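Local structure of pyruvate kinase (Toxoplasma gondii, 3GG8) at residues C[37-49]-C[341-353]. The protein catalyses, as a pyruvate kinase, the last step of glycolysis, transferring phosphate from phosphoenolpyruvate to ADP to yield pyruvate and ATP. Numbering follows the deposited sequence.
Sequences RTRIVCTMGPACW and TDCVMLSGETANG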
# COMPACT_ATOMS: atom_id res chain seq x y z
N ARG C 37 4.55 -15.22 24.34
CA ARG C 37 5.20 -15.86 23.18
C ARG C 37 6.73 -15.86 23.24
O ARG C 37 7.38 -16.83 22.81
CB ARG C 37 4.71 -15.19 21.89
CG ARG C 37 3.23 -14.77 21.92
CD ARG C 37 2.29 -15.98 21.83
NE ARG C 37 2.52 -16.75 20.61
CZ ARG C 37 2.07 -16.41 19.40
NH1 ARG C 37 1.35 -15.30 19.25
NH2 ARG C 37 2.34 -17.16 18.34
N THR C 38 7.30 -14.80 23.78
CA THR C 38 8.75 -14.70 24.02
C THR C 38 9.29 -15.85 24.91
O THR C 38 8.65 -16.23 25.88
CB THR C 38 9.11 -13.27 24.59
OG1 THR C 38 8.51 -12.26 23.76
CG2 THR C 38 10.60 -13.05 24.63
N ARG C 39 10.44 -16.42 24.53
CA ARG C 39 11.07 -17.55 25.22
C ARG C 39 12.02 -17.06 26.34
O ARG C 39 12.65 -16.01 26.20
CB ARG C 39 11.91 -18.33 24.22
CG ARG C 39 11.24 -19.47 23.49
CD ARG C 39 9.83 -19.23 23.08
NE ARG C 39 8.83 -19.61 24.09
CZ ARG C 39 8.53 -20.86 24.45
NH1 ARG C 39 7.58 -21.05 25.35
NH2 ARG C 39 9.16 -21.91 23.94
N ILE C 40 12.12 -17.80 27.44
CA ILE C 40 12.93 -17.33 28.57
C ILE C 40 14.12 -18.25 28.82
O ILE C 40 13.95 -19.47 28.98
CB ILE C 40 12.08 -17.14 29.85
CG1 ILE C 40 11.00 -16.06 29.64
CG2 ILE C 40 12.96 -16.80 31.05
CD1 ILE C 40 9.98 -15.96 30.75
N VAL C 41 15.32 -17.66 28.82
CA VAL C 41 16.55 -18.40 29.12
C VAL C 41 17.01 -18.10 30.55
O VAL C 41 17.10 -16.92 30.96
CB VAL C 41 17.68 -18.07 28.11
CG1 VAL C 41 18.94 -18.90 28.39
CG2 VAL C 41 17.20 -18.25 26.64
N CYS C 42 17.27 -19.17 31.31
CA CYS C 42 17.70 -19.07 32.72
C CYS C 42 19.06 -19.71 32.92
O CYS C 42 19.32 -20.83 32.46
CB CYS C 42 16.69 -19.74 33.63
SG CYS C 42 15.05 -18.97 33.57
N THR C 43 19.93 -18.96 33.59
CA THR C 43 21.28 -19.42 33.91
C THR C 43 21.22 -20.23 35.21
O THR C 43 20.67 -19.77 36.22
CB THR C 43 22.25 -18.23 34.05
OG1 THR C 43 22.27 -17.51 32.82
CG2 THR C 43 23.68 -18.68 34.37
N MET C 44 21.78 -21.43 35.14
CA MET C 44 21.87 -22.33 36.28
C MET C 44 22.91 -21.82 37.26
O MET C 44 23.88 -21.19 36.85
CB MET C 44 22.32 -23.71 35.78
CG MET C 44 21.37 -24.29 34.74
SD MET C 44 19.73 -24.63 35.44
CE MET C 44 18.83 -23.06 35.28
N GLY C 45 22.72 -22.12 38.54
CA GLY C 45 23.63 -21.66 39.58
C GLY C 45 23.14 -22.08 40.95
O GLY C 45 22.11 -22.74 41.05
N PRO C 46 23.87 -21.70 42.02
CA PRO C 46 23.51 -22.13 43.39
C PRO C 46 22.10 -21.76 43.84
O PRO C 46 21.47 -22.51 44.60
CB PRO C 46 24.55 -21.41 44.27
CG PRO C 46 25.70 -21.13 43.38
CD PRO C 46 25.09 -20.87 42.00
N ALA C 47 21.61 -20.60 43.39
CA ALA C 47 20.29 -20.11 43.75
C ALA C 47 19.17 -20.98 43.17
O ALA C 47 18.04 -20.96 43.67
CB ALA C 47 20.13 -18.68 43.32
N CYS C 48 19.48 -21.74 42.11
CA CYS C 48 18.50 -22.67 41.54
C CYS C 48 19.11 -24.05 41.41
O CYS C 48 18.83 -24.80 40.47
CB CYS C 48 17.91 -22.17 40.22
SG CYS C 48 19.04 -21.80 38.90
N TRP C 49 19.95 -24.35 42.38
CA TRP C 49 20.63 -25.62 42.44
C TRP C 49 19.65 -26.79 42.56
O TRP C 49 19.81 -27.81 41.87
CB TRP C 49 21.59 -25.61 43.63
CG TRP C 49 21.98 -26.96 44.06
CD1 TRP C 49 22.88 -27.81 43.44
CD2 TRP C 49 21.48 -27.67 45.20
NE1 TRP C 49 22.96 -28.99 44.13
CE2 TRP C 49 22.11 -28.93 45.22
CE3 TRP C 49 20.57 -27.36 46.21
CZ2 TRP C 49 21.85 -29.88 46.20
CZ3 TRP C 49 20.30 -28.30 47.20
CH2 TRP C 49 20.94 -29.55 47.18
N THR C 341 12.78 -9.59 19.81
CA THR C 341 13.64 -10.66 20.32
C THR C 341 12.90 -12.00 20.47
O THR C 341 11.73 -12.02 20.82
CB THR C 341 14.32 -10.27 21.68
OG1 THR C 341 15.45 -11.13 21.92
CG2 THR C 341 13.33 -10.37 22.85
N ASP C 342 13.61 -13.09 20.19
CA ASP C 342 13.04 -14.42 20.36
C ASP C 342 13.09 -14.82 21.80
O ASP C 342 12.11 -15.39 22.31
CB ASP C 342 13.78 -15.46 19.50
CG ASP C 342 13.44 -15.33 18.02
OD1 ASP C 342 12.43 -15.91 17.58
OD2 ASP C 342 14.20 -14.63 17.30
N CYS C 343 14.23 -14.54 22.45
CA CYS C 343 14.50 -14.88 23.85
C CYS C 343 14.97 -13.68 24.67
O CYS C 343 15.62 -12.76 24.17
CB CYS C 343 15.55 -15.97 23.98
SG CYS C 343 15.26 -17.48 23.02
N VAL C 344 14.61 -13.72 25.95
CA VAL C 344 15.16 -12.84 26.96
C VAL C 344 15.89 -13.73 27.98
O VAL C 344 15.44 -14.84 28.28
CB VAL C 344 14.06 -11.96 27.61
CG1 VAL C 344 13.67 -10.82 26.67
CG2 VAL C 344 12.83 -12.80 27.98
N MET C 345 17.02 -13.25 28.49
CA MET C 345 17.88 -14.10 29.31
C MET C 345 18.14 -13.53 30.69
O MET C 345 18.41 -12.33 30.83
CB MET C 345 19.20 -14.37 28.61
CG MET C 345 20.08 -15.38 29.33
SD MET C 345 21.61 -15.63 28.42
CE MET C 345 22.76 -14.66 29.36
N LEU C 346 18.02 -14.41 31.68
CA LEU C 346 18.39 -14.13 33.06
C LEU C 346 19.76 -14.72 33.35
O LEU C 346 20.07 -15.88 32.96
CB LEU C 346 17.32 -14.65 34.04
CG LEU C 346 15.93 -13.97 33.89
CD1 LEU C 346 14.82 -14.71 34.66
CD2 LEU C 346 15.95 -12.47 34.26
N SER C 347 20.59 -13.92 34.01
CA SER C 347 21.94 -14.36 34.33
C SER C 347 22.08 -14.58 35.83
O SER C 347 21.64 -15.62 36.33
CB SER C 347 22.99 -13.39 33.78
OG SER C 347 22.97 -13.44 32.36
N GLY C 348 22.68 -13.62 36.53
CA GLY C 348 22.85 -13.70 37.98
C GLY C 348 21.53 -13.76 38.75
O GLY C 348 21.47 -14.32 39.87
N GLU C 349 20.48 -13.18 38.16
CA GLU C 349 19.17 -13.14 38.82
C GLU C 349 18.68 -14.53 39.22
O GLU C 349 18.03 -14.67 40.25
CB GLU C 349 18.10 -12.46 37.94
CG GLU C 349 18.45 -11.05 37.45
CD GLU C 349 19.06 -11.02 36.04
OE1 GLU C 349 18.78 -10.07 35.27
OE2 GLU C 349 19.82 -11.95 35.69
N THR C 350 19.00 -15.54 38.40
CA THR C 350 18.61 -16.95 38.67
C THR C 350 19.80 -17.79 39.18
O THR C 350 19.61 -18.74 39.95
CB THR C 350 17.99 -17.69 37.39
OG1 THR C 350 18.91 -17.65 36.29
CG2 THR C 350 16.68 -17.06 36.94
N ALA C 351 21.02 -17.46 38.74
CA ALA C 351 22.20 -18.21 39.17
C ALA C 351 22.56 -17.94 40.64
O ALA C 351 22.86 -18.86 41.41
CB ALA C 351 23.40 -17.95 38.24
N ASN C 352 22.51 -16.66 41.02
CA ASN C 352 23.01 -16.17 42.29
C ASN C 352 21.98 -15.24 42.94
O ASN C 352 22.34 -14.35 43.71
CB ASN C 352 24.31 -15.38 42.07
CG ASN C 352 25.35 -16.11 41.24
OD1 ASN C 352 25.73 -15.65 40.17
ND2 ASN C 352 25.82 -17.25 41.74
N GLY C 353 20.70 -15.41 42.62
CA GLY C 353 19.71 -14.45 43.06
C GLY C 353 18.95 -14.90 44.29
O GLY C 353 18.85 -16.11 44.52
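T43 meets L346 across two neighbouring parallel strands. From CB of T43, which is close to L346 O (3.4 Å) and S347 O, the side chain forks. OG1, beside the backbone N (chi1 -59°), donates to L346 O at 2.7 Å, in the carbonyl plane and on a lone pair; the same oxygen takes a weak, bent bond from T43 N. R66 of the neighbouring strand 62-68 also hydrogen-bonds OG1. The methyl CG2, anti to the backbone N, reaches A351 CB at 3.9 Å.

Upstream, the ladder bonds are nearly straight: V41 N donates to V344 O at 2.9 Å with 178° at the hydrogen, and V41 O accepts from L346 N at 2.8 Å. These bonds join strands 39-43 and 343-346, the first and eighth of the pyruvate kinase TIM barrel, thereby closing its parallel sheet. On one face V41 packs CB against M345 CG and CG2 against C343 CB; on the other, I40 CG1 meets V344 CG2 at 4.1 Å, and M363 of helix 356-371 touches both residues.

Beyond the strands, T350 turns OG1 between its backbone N and carbonyl carbon (chi1 57°), where it donates to T43 O at 2.8 Å on an in-plane lone pair. A351 O receives A47 N at 2.9 Å from above the carbonyl plane, and P46 CD rests against that same oxygen.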